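Local coordinates for protein peptidoglycan glycosyltransferase (Eggerthella lenta, PDB 4MNR) that is a penicillin-binding protein that pairs a dimerisation domain with a transpeptidase domain of the beta-lactamase clan, at residues L192-E203 with V366-V377; V321-A332 with M417-A428. One frame throughout, in Å; residues are numbered along the deposited sequence.

Contact 1. Residues L192-E203 with V366-V377; sequences LATALEDDVAGE and VSKTTAGRVRDV
Arg373 and Glu203 form a two-pronged salt bridge at one end of this contact, and Glu197 holds Thr370 and Ser367 at the other. The contact is a helix-helix packing in the transpeptidase domain of a penicillin-binding protein, extended by the loop that brings in Glu203. The axes of helix segments 192-197 and 368-377 approach to 9.5 Å at 131°.

Arg373 meets the carboxylate side-on. Its NH2 gives a nearly straight bond to Glu203 OE1 at 2.9 Å, and Arg373 NE gives one to Glu203 OE2 at 3.0 Å. Both oxygens lie near the guanidinium plane, but the two flat groups are turned 44° apart, so the nitrogens come from above the carboxylate plane. Leu196 CB lies over one guanidinium face, while Leu196 CD2 touches NH2. Two waters lie in the plane at its edge, accepting from NH1 and NH2. Asp199 OD1 and Ala201 O are near them, though which acceptors their protons serve is not settled. Asp199 and Ala201 follow helix 188-197, whose end is a Schellman motif at Asp199.

Glu197 OE1 is the shared acceptor at the other end. Thr370 OG1 donates to it at 2.6 Å on the anti side, and Ser367 N at 3.0 Å on the syn side, from opposite faces of the carboxylate plane. The Glu197 chain leaves with CG anti to the backbone N (chi1 179°) and bends at CB-CG, which carries the carboxylate across to the start of the other helix. Ser367 is the N-cap there, and its OG accepts from Thr370 N.

Beside the two polar groups the packing is apolar. Ala193 CB sits on Val374 CG2 and Val366 CG1. Leu192 and Val377 meet tip to tip, and helix 233-239 packs against both. Next to the salt bridge, a water donates to both Glu203 OE2 and Arg373 O, at 2.7 Å each.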
loop_
_atom_site.group_PDB
_atom_site.type_symbol
_atom_site.label_atom_id
_atom_site.label_comp_id
_atom_site.label_asym_id
_atom_site.label_seq_id
_atom_site.Cartn_x
_atom_site.Cartn_y
_atom_site.Cartn_z
ATOM N N LEU A 192 8.098 -11.256 -10.742
ATOM C CA LEU A 192 7.393 -12.175 -11.648
ATOM C C LEU A 192 6.889 -11.462 -12.893
ATOM O O LEU A 192 7.083 -11.926 -14.022
ATOM C CB LEU A 192 6.211 -12.799 -10.915
ATOM C CG LEU A 192 5.365 -13.749 -11.765
ATOM C CD1 LEU A 192 6.204 -14.940 -12.240
ATOM C CD2 LEU A 192 4.146 -14.202 -10.975
ATOM N N ALA A 193 6.219 -10.330 -12.698
ATOM C CA ALA A 193 5.690 -9.585 -13.839
ATOM C C ALA A 193 6.801 -9.156 -14.791
ATOM O O ALA A 193 6.642 -9.197 -16.001
ATOM C CB ALA A 193 4.887 -8.365 -13.360
ATOM N N THR A 194 7.939 -8.755 -14.232
ATOM C CA THR A 194 9.060 -8.334 -15.046
ATOM C C THR A 194 9.632 -9.509 -15.829
ATOM O O THR A 194 9.959 -9.382 -17.008
ATOM C CB THR A 194 10.149 -7.683 -14.162
ATOM O OG1 THR A 194 9.590 -6.515 -13.536
ATOM C CG2 THR A 194 11.316 -7.248 -15.022
ATOM N N ALA A 195 9.740 -10.662 -15.169
ATOM C CA ALA A 195 10.302 -11.846 -15.812
ATOM C C ALA A 195 9.427 -12.306 -16.975
ATOM O O ALA A 195 9.936 -12.711 -18.014
ATOM C CB ALA A 195 10.490 -12.973 -14.803
ATOM N N LEU A 196 8.109 -12.243 -16.802
ATOM C CA LEU A 196 7.213 -12.640 -17.880
ATOM C C LEU A 196 7.221 -11.623 -19.024
ATOM O O LEU A 196 7.237 -11.997 -20.196
ATOM C CB LEU A 196 5.787 -12.842 -17.348
ATOM C CG LEU A 196 5.618 -13.904 -16.257
ATOM C CD1 LEU A 196 4.144 -14.040 -15.881
ATOM C CD2 LEU A 196 6.195 -15.248 -16.694
ATOM N N GLU A 197 7.195 -10.340 -18.683
ATOM C CA GLU A 197 7.192 -9.272 -19.690
ATOM C C GLU A 197 8.444 -9.318 -20.571
ATOM O O GLU A 197 8.371 -9.120 -21.793
ATOM C CB GLU A 197 7.050 -7.900 -19.005
ATOM C CG GLU A 197 7.057 -6.688 -19.952
ATOM C CD GLU A 197 5.666 -6.265 -20.434
ATOM O OE1 GLU A 197 4.665 -6.900 -20.052
ATOM O OE2 GLU A 197 5.572 -5.282 -21.203
ATOM N N ASP A 198 9.586 -9.605 -19.951
ATOM C CA ASP A 198 10.873 -9.580 -20.642
ATOM C C ASP A 198 11.280 -10.958 -21.152
ATOM O O ASP A 198 12.371 -11.126 -21.710
ATOM C CB ASP A 198 11.967 -9.036 -19.720
ATOM C CG ASP A 198 11.779 -7.564 -19.388
ATOM O OD1 ASP A 198 11.098 -6.851 -20.159
ATOM O OD2 ASP A 198 12.322 -7.118 -18.351
ATOM N N ASP A 199 10.401 -11.938 -20.953
ATOM C CA ASP A 199 10.625 -13.309 -21.418
ATOM C C ASP A 199 11.889 -13.933 -20.830
ATOM O O ASP A 199 12.570 -14.716 -21.490
ATOM C CB ASP A 199 10.671 -13.371 -22.950
ATOM C CG ASP A 199 10.223 -14.714 -23.492
ATOM O OD1 ASP A 199 9.306 -15.319 -22.894
ATOM O OD2 ASP A 199 10.785 -15.163 -24.514
ATOM N N VAL A 200 12.189 -13.590 -19.582
ATOM C CA VAL A 200 13.317 -14.201 -18.887
ATOM C C VAL A 200 12.989 -15.641 -18.486
ATOM O O VAL A 200 13.839 -16.529 -18.558
ATOM C CB VAL A 200 13.709 -13.387 -17.643
ATOM C CG1 VAL A 200 14.786 -14.117 -16.837
ATOM C CG2 VAL A 200 14.185 -11.997 -18.060
ATOM N N ALA A 201 11.750 -15.859 -18.059
ATOM C CA ALA A 201 11.274 -17.184 -17.683
ATOM C C ALA A 201 9.783 -17.209 -17.940
ATOM O O ALA A 201 9.175 -16.163 -18.190
ATOM C CB ALA A 201 11.549 -17.469 -16.211
ATOM N N GLY A 202 9.192 -18.397 -17.863
ATOM C CA GLY A 202 7.746 -18.521 -17.955
ATOM C C GLY A 202 7.194 -19.203 -16.718
ATOM O O GLY A 202 7.959 -19.681 -15.877
ATOM N N GLU A 203 5.867 -19.268 -16.611
ATOM C CA GLU A 203 5.224 -19.844 -15.436
ATOM C C GLU A 203 5.650 -21.287 -15.232
ATOM O O GLU A 203 5.679 -21.776 -14.106
ATOM C CB GLU A 203 3.698 -19.798 -15.575
ATOM C CG GLU A 203 3.101 -18.409 -15.738
ATOM C CD GLU A 203 2.939 -18.010 -17.203
ATOM O OE1 GLU A 203 3.844 -18.312 -18.008
ATOM O OE2 GLU A 203 1.901 -17.402 -17.549
ATOM N N VAL A 366 3.055 -3.037 -17.053
ATOM C CA VAL A 366 3.290 -4.183 -17.931
ATOM C C VAL A 366 2.141 -4.264 -18.933
ATOM O O VAL A 366 1.165 -3.527 -18.813
ATOM C CB VAL A 366 3.348 -5.525 -17.152
ATOM C CG1 VAL A 366 4.604 -5.613 -16.276
ATOM C CG2 VAL A 366 2.085 -5.724 -16.323
ATOM N N SER A 367 2.258 -5.150 -19.916
ATOM C CA SER A 367 1.187 -5.327 -20.902
ATOM C C SER A 367 -0.045 -5.991 -20.295
ATOM O O SER A 367 0.027 -6.635 -19.245
ATOM C CB SER A 367 1.663 -6.176 -22.080
ATOM O OG SER A 367 1.823 -7.526 -21.681
ATOM N N LYS A 368 -1.179 -5.830 -20.973
ATOM C CA LYS A 368 -2.401 -6.492 -20.550
ATOM C C LYS A 368 -2.213 -8.011 -20.483
ATOM O O LYS A 368 -2.664 -8.660 -19.532
ATOM C CB LYS A 368 -3.572 -6.137 -21.474
ATOM C CG LYS A 368 -4.859 -6.840 -21.091
ATOM C CD LYS A 368 -6.039 -6.383 -21.964
ATOM C CE LYS A 368 -7.356 -6.972 -21.469
ATOM N NZ LYS A 368 -7.304 -8.454 -21.336
ATOM N N THR A 369 -1.525 -8.573 -21.473
ATOM C CA THR A 369 -1.254 -10.009 -21.465
ATOM C C THR A 369 -0.439 -10.416 -20.240
ATOM O O THR A 369 -0.743 -11.416 -19.577
ATOM C CB THR A 369 -0.530 -10.450 -22.749
ATOM O OG1 THR A 369 -1.376 -10.200 -23.876
ATOM C CG2 THR A 369 -0.196 -11.940 -22.707
ATOM N N THR A 370 0.596 -9.640 -19.933
ATOM C CA THR A 370 1.427 -9.959 -18.779
ATOM C C THR A 370 0.635 -9.870 -17.477
ATOM O O THR A 370 0.714 -10.764 -16.627
ATOM C CB THR A 370 2.631 -9.022 -18.696
ATOM O OG1 THR A 370 3.479 -9.258 -19.824
ATOM C CG2 THR A 370 3.406 -9.271 -17.412
ATOM N N ALA A 371 -0.152 -8.803 -17.334
ATOM C CA ALA A 371 -0.962 -8.616 -16.133
ATOM C C ALA A 371 -1.883 -9.814 -15.921
ATOM O O ALA A 371 -2.030 -10.298 -14.809
ATOM C CB ALA A 371 -1.798 -7.341 -16.237
ATOM N N GLY A 372 -2.501 -10.284 -17.002
ATOM C CA GLY A 372 -3.413 -11.408 -16.914
ATOM C C GLY A 372 -2.705 -12.688 -16.509
ATOM O O GLY A 372 -3.256 -13.493 -15.761
ATOM N N ARG A 373 -1.480 -12.879 -16.994
ATOM C CA ARG A 373 -0.739 -14.094 -16.665
ATOM C C ARG A 373 -0.351 -14.062 -15.207
ATOM O O ARG A 373 -0.382 -15.087 -14.521
ATOM C CB ARG A 373 0.525 -14.222 -17.522
ATOM C CG ARG A 373 0.247 -14.566 -18.974
ATOM C CD ARG A 373 1.481 -14.327 -19.823
ATOM N NE ARG A 373 2.527 -15.307 -19.538
ATOM C CZ ARG A 373 3.767 -15.227 -20.010
ATOM N NH1 ARG A 373 4.132 -14.195 -20.768
ATOM N NH2 ARG A 373 4.640 -16.179 -19.723
ATOM N N VAL A 374 0.027 -12.881 -14.728
ATOM C CA VAL A 374 0.381 -12.734 -13.312
ATOM C C VAL A 374 -0.847 -12.947 -12.428
ATOM O O VAL A 374 -0.763 -13.609 -11.400
ATOM C CB VAL A 374 1.001 -11.362 -13.034
ATOM C CG1 VAL A 374 1.196 -11.136 -11.513
ATOM C CG2 VAL A 374 2.318 -11.238 -13.785
ATOM N N ARG A 375 -1.982 -12.387 -12.839
ATOM C CA ARG A 375 -3.214 -12.533 -12.073
ATOM C C ARG A 375 -3.588 -14.012 -11.927
ATOM O O ARG A 375 -4.023 -14.450 -10.864
ATOM C CB ARG A 375 -4.347 -11.726 -12.722
ATOM C CG ARG A 375 -5.464 -11.334 -11.771
ATOM C CD ARG A 375 -6.272 -10.156 -12.324
ATOM N NE ARG A 375 -6.915 -10.494 -13.590
ATOM C CZ ARG A 375 -6.560 -9.999 -14.773
ATOM N NH1 ARG A 375 -7.201 -10.385 -15.867
ATOM N NH2 ARG A 375 -5.563 -9.121 -14.864
ATOM N N ASP A 376 -3.385 -14.787 -12.986
ATOM C CA ASP A 376 -3.663 -16.223 -12.944
ATOM C C ASP A 376 -2.757 -16.958 -11.935
ATOM O O ASP A 376 -3.199 -17.886 -11.241
ATOM C CB ASP A 376 -3.523 -16.840 -14.334
ATOM C CG ASP A 376 -4.677 -16.464 -15.270
ATOM O OD1 ASP A 376 -5.722 -15.966 -14.789
ATOM O OD2 ASP A 376 -4.536 -16.678 -16.497
ATOM N N VAL A 377 -1.494 -16.560 -11.866
ATOM C CA VAL A 377 -0.584 -17.153 -10.881
ATOM C C VAL A 377 -1.007 -16.769 -9.460
ATOM O O VAL A 377 -0.974 -17.595 -8.547
ATOM C CB VAL A 377 0.877 -16.716 -11.125
ATOM C CG1 VAL A 377 1.790 -17.229 -10.005
ATOM C CG2 VAL A 377 1.353 -17.229 -12.465
HETATM O O HOH W 1 6.814 -13.583 -21.976
HETATM O O HOH W 2 7.494 -15.884 -20.418
HETATM O O HOH W 3 -0.311 -17.396 -15.963
#

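Contact 2. Residues V321-A332 with M417-A428; sequences VLEMAMVGTAIA and MAPAEDPRVVVA
Val426 packs from its strand against helix 321-332 and touches four of its residues. Its CB meets Thr329 CG2 at 4.0 Å, the two side chains crossing at about a right angle. Val426 CG1, anti to the backbone N (chi1 166°), ends 3.6 Å from Ala325 O and also lies against Gly328 CA. Val426 CG2 takes the other branch, to Ala332 CB at 3.7 Å and Gly328 O. The side-chain-less Gly328 lets the valine come this close to the helix backbone.

The helix lies across one face of the five-stranded antiparallel sheet of the transpeptidase domain, a fold shared with the beta-lactamase clan. Helix 438-453 covers the other face, touching Val425 and Val427.

On the neighbouring strand 409-418, Met417 (selenomethionine) bends at its last torsion (chi3 69°). This puts Met417 CE 3.6 Å from Gly328 O and beside Ile331 CB, with SE against Ala332. Ala428 CB packs on Ala325 N and CB. At the helix end, Ala332 CB meets Pro423 CG, and a water lies within hydrogen-bonding distance of Ala332 O and Pro423 O. Pro423 leads into a classic beta bulge, in which Ala418 O accepts from both Arg424 N and Val425 N.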
loop_
_atom_site.group_PDB
_atom_site.type_symbol
_atom_site.label_atom_id
_atom_site.label_comp_id
_atom_site.label_asym_id
_atom_site.label_seq_id
_atom_site.Cartn_x
_atom_site.Cartn_y
_atom_site.Cartn_z
ATOM N N VAL A 321 2.773 1.639 1.684
ATOM C CA VAL A 321 1.641 0.732 1.516
ATOM C C VAL A 321 0.834 1.159 0.285
ATOM O O VAL A 321 0.333 0.327 -0.477
ATOM C CB VAL A 321 0.775 0.691 2.786
ATOM C CG1 VAL A 321 -0.405 -0.273 2.605
ATOM C CG2 VAL A 321 1.647 0.273 3.967
ATOM N N LEU A 322 0.755 2.471 0.065
ATOM C CA LEU A 322 0.111 3.003 -1.135
ATOM C C LEU A 322 0.773 2.473 -2.406
ATOM O O LEU A 322 0.077 2.049 -3.339
ATOM C CB LEU A 322 0.156 4.536 -1.114
ATOM C CG LEU A 322 -0.390 5.243 -2.350
ATOM C CD1 LEU A 322 -1.859 4.870 -2.615
ATOM C CD2 LEU A 322 -0.239 6.759 -2.216
ATOM N N GLU A 323 2.111 2.459 -2.429
ATOM C CA GLU A 323 2.833 1.928 -3.580
ATOM C C GLU A 323 2.502 0.449 -3.792
ATOM O O GLU A 323 2.289 0.019 -4.922
ATOM C CB GLU A 323 4.345 2.100 -3.425
ATOM C CG GLU A 323 5.177 1.290 -4.422
ATOM C CD GLU A 323 4.986 1.720 -5.881
ATOM O OE1 GLU A 323 4.777 2.922 -6.150
ATOM O OE2 GLU A 323 5.048 0.841 -6.769
HETATM N N MSE A 324 2.447 -0.328 -2.717
HETATM C CA MSE A 324 2.115 -1.743 -2.885
HETATM C C MSE A 324 0.685 -1.958 -3.364
HETATM O O MSE A 324 0.407 -2.888 -4.107
HETATM C CB MSE A 324 2.427 -2.561 -1.618
HETATM C CG MSE A 324 3.898 -2.530 -1.238
HETATM SE SE MSE A 324 5.112 -2.916 -2.732
HETATM C CE MSE A 324 4.445 -4.686 -3.220
ATOM N N ALA A 325 -0.229 -1.081 -2.967
ATOM C CA ALA A 325 -1.576 -1.139 -3.493
ATOM C C ALA A 325 -1.556 -0.813 -4.982
ATOM O O ALA A 325 -2.248 -1.454 -5.759
ATOM C CB ALA A 325 -2.497 -0.187 -2.732
HETATM N N MSE A 326 -0.741 0.164 -5.372
HETATM C CA MSE A 326 -0.581 0.492 -6.791
HETATM C C MSE A 326 -0.021 -0.678 -7.595
HETATM O O MSE A 326 -0.413 -0.898 -8.741
HETATM C CB MSE A 326 0.281 1.741 -6.972
HETATM C CG MSE A 326 -0.418 2.985 -6.388
HETATM SE SE MSE A 326 0.797 4.501 -6.272
HETATM C CE MSE A 326 1.356 4.498 -8.091
ATOM N N VAL A 327 0.898 -1.434 -6.999
ATOM C CA VAL A 327 1.396 -2.640 -7.658
ATOM C C VAL A 327 0.237 -3.600 -7.912
ATOM O O VAL A 327 0.094 -4.156 -8.996
ATOM C CB VAL A 327 2.505 -3.328 -6.820
ATOM C CG1 VAL A 327 2.770 -4.728 -7.353
ATOM C CG2 VAL A 327 3.773 -2.507 -6.850
ATOM N N GLY A 328 -0.612 -3.773 -6.906
ATOM C CA GLY A 328 -1.808 -4.572 -7.059
ATOM C C GLY A 328 -2.747 -4.056 -8.140
ATOM O O GLY A 328 -3.321 -4.839 -8.905
ATOM N N THR A 329 -2.927 -2.741 -8.207
ATOM C CA THR A 329 -3.841 -2.208 -9.217
ATOM C C THR A 329 -3.306 -2.437 -10.635
ATOM O O THR A 329 -4.097 -2.611 -11.546
ATOM C CB THR A 329 -4.227 -0.719 -9.017
ATOM O OG1 THR A 329 -3.080 0.127 -9.188
ATOM C CG2 THR A 329 -4.847 -0.506 -7.636
ATOM N N ALA A 330 -1.984 -2.479 -10.803
ATOM C CA ALA A 330 -1.408 -2.745 -12.122
ATOM C C ALA A 330 -1.832 -4.121 -12.597
ATOM O O ALA A 330 -2.219 -4.310 -13.743
ATOM C CB ALA A 330 0.109 -2.664 -12.074
ATOM N N ILE A 331 -1.755 -5.096 -11.702
ATOM C CA ILE A 331 -2.126 -6.459 -12.063
ATOM C C ILE A 331 -3.634 -6.578 -12.300
ATOM O O ILE A 331 -4.077 -7.261 -13.229
ATOM C CB ILE A 331 -1.624 -7.457 -11.005
ATOM C CG1 ILE A 331 -0.093 -7.341 -10.878
ATOM C CG2 ILE A 331 -2.030 -8.879 -11.365
ATOM C CD1 ILE A 331 0.654 -7.470 -12.204
ATOM N N ALA A 332 -4.419 -5.873 -11.487
ATOM C CA ALA A 332 -5.869 -5.872 -11.603
ATOM C C ALA A 332 -6.401 -5.169 -12.866
ATOM O O ALA A 332 -7.399 -5.589 -13.447
ATOM C CB ALA A 332 -6.478 -5.245 -10.344
HETATM N N MSE A 417 -6.779 -8.850 -4.708
HETATM C CA MSE A 417 -7.786 -8.230 -5.558
HETATM C C MSE A 417 -8.931 -9.199 -5.751
HETATM O O MSE A 417 -8.748 -10.425 -5.690
HETATM C CB MSE A 417 -7.180 -7.893 -6.920
HETATM C CG MSE A 417 -6.664 -9.122 -7.643
HETATM SE SE MSE A 417 -5.334 -8.750 -9.018
HETATM C CE MSE A 417 -3.899 -8.204 -7.817
ATOM N N ALA A 418 -10.120 -8.650 -5.974
ATOM C CA ALA A 418 -11.314 -9.456 -6.175
ATOM C C ALA A 418 -12.369 -8.676 -6.963
ATOM O O ALA A 418 -12.397 -7.451 -6.887
ATOM C CB ALA A 418 -11.898 -9.876 -4.823
ATOM N N PRO A 419 -13.203 -9.370 -7.766
ATOM C CA PRO A 419 -13.091 -10.775 -8.180
ATOM C C PRO A 419 -11.868 -10.937 -9.078
ATOM O O PRO A 419 -11.537 -10.025 -9.837
ATOM C CB PRO A 419 -14.382 -11.017 -8.990
ATOM C CG PRO A 419 -15.317 -9.930 -8.550
ATOM C CD PRO A 419 -14.433 -8.748 -8.295
ATOM N N ALA A 420 -11.204 -12.079 -8.988
ATOM C CA ALA A 420 -9.950 -12.298 -9.710
ATOM C C ALA A 420 -10.011 -12.033 -11.223
ATOM O O ALA A 420 -9.085 -11.460 -11.780
ATOM C CB ALA A 420 -9.424 -13.696 -9.433
ATOM N N GLU A 421 -11.090 -12.429 -11.896
ATOM C CA GLU A 421 -11.113 -12.316 -13.359
ATOM C C GLU A 421 -11.180 -10.871 -13.877
ATOM O O GLU A 421 -10.614 -10.558 -14.925
ATOM C CB GLU A 421 -12.234 -13.173 -13.968
ATOM C CG GLU A 421 -12.236 -13.199 -15.493
ATOM C CD GLU A 421 -10.911 -13.671 -16.100
ATOM O OE1 GLU A 421 -10.595 -13.243 -17.231
ATOM O OE2 GLU A 421 -10.195 -14.477 -15.462
ATOM N N ASP A 422 -11.856 -9.998 -13.132
ATOM C CA ASP A 422 -11.992 -8.589 -13.498
ATOM C C ASP A 422 -12.195 -7.794 -12.213
ATOM O O ASP A 422 -13.328 -7.480 -11.830
ATOM C CB ASP A 422 -13.185 -8.399 -14.447
ATOM C CG ASP A 422 -13.392 -6.949 -14.863
ATOM O OD1 ASP A 422 -14.508 -6.629 -15.326
ATOM O OD2 ASP A 422 -12.455 -6.129 -14.726
ATOM N N PRO A 423 -11.098 -7.485 -11.512
ATOM C CA PRO A 423 -11.237 -6.985 -10.141
ATOM C C PRO A 423 -11.925 -5.637 -9.992
ATOM O O PRO A 423 -11.775 -4.760 -10.849
ATOM C CB PRO A 423 -9.784 -6.894 -9.651
ATOM C CG PRO A 423 -9.064 -7.919 -10.486
ATOM C CD PRO A 423 -9.705 -7.853 -11.835
ATOM N N ARG A 424 -12.679 -5.496 -8.904
ATOM C CA ARG A 424 -13.363 -4.256 -8.568
ATOM C C ARG A 424 -12.739 -3.600 -7.351
ATOM O O ARG A 424 -13.071 -2.455 -7.010
ATOM C CB ARG A 424 -14.841 -4.534 -8.279
ATOM C CG ARG A 424 -15.623 -5.081 -9.465
ATOM C CD ARG A 424 -15.771 -4.021 -10.531
ATOM N NE ARG A 424 -16.467 -4.533 -11.707
ATOM C CZ ARG A 424 -15.859 -4.895 -12.832
ATOM N NH1 ARG A 424 -14.540 -4.792 -12.934
ATOM N NH2 ARG A 424 -16.571 -5.351 -13.856
ATOM N N VAL A 425 -11.830 -4.317 -6.688
ATOM C CA VAL A 425 -11.183 -3.804 -5.491
ATOM C C VAL A 425 -9.800 -4.420 -5.335
ATOM O O VAL A 425 -9.598 -5.581 -5.683
ATOM C CB VAL A 425 -12.032 -4.080 -4.220
ATOM C CG1 VAL A 425 -12.243 -5.561 -4.007
ATOM C CG2 VAL A 425 -11.382 -3.475 -3.005
ATOM N N VAL A 426 -8.851 -3.617 -4.860
ATOM C CA VAL A 426 -7.515 -4.074 -4.498
ATOM C C VAL A 426 -7.257 -3.683 -3.047
ATOM O O VAL A 426 -7.602 -2.583 -2.630
ATOM C CB VAL A 426 -6.426 -3.443 -5.432
ATOM C CG1 VAL A 426 -5.001 -3.631 -4.866
ATOM C CG2 VAL A 426 -6.530 -4.039 -6.820
ATOM N N VAL A 427 -6.686 -4.589 -2.259
ATOM C CA VAL A 427 -6.322 -4.263 -0.876
ATOM C C VAL A 427 -4.839 -4.555 -0.607
ATOM O O VAL A 427 -4.336 -5.605 -1.006
ATOM C CB VAL A 427 -7.174 -5.049 0.151
ATOM C CG1 VAL A 427 -6.795 -4.646 1.575
ATOM C CG2 VAL A 427 -8.663 -4.809 -0.071
ATOM N N ALA A 428 -4.148 -3.629 0.062
ATOM C CA ALA A 428 -2.769 -3.845 0.517
ATOM C C ALA A 428 -2.779 -3.603 2.019
ATOM O O ALA A 428 -3.331 -2.608 2.485
ATOM C CB ALA A 428 -1.797 -2.876 -0.161
HETATM O O HOH W 4 -10.006 -4.161 -12.979
#

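After the N-terminal part, the chain reaches helix 188-197 and the turn after it. Helix 321-332 follows, the first half of contact 2. The chain then returns at 366-377 to close contact 1 over a loop of 162 residues. It reaches 417-428 last, closing contact 2 over 84 residues. The two loops therefore cross rather than nest. Contact 1 joins two helices about 21 Å from the centre of the chain (centre to centre), and contact 2 seats a helix on the central sheet. The two centres are 16 Å apart. In one of its two conformers, Arg375 on helix 368-384 may join them: Arg375 NH2 lies 2.9 Å from Ile331 O, a probable hydrogen bond.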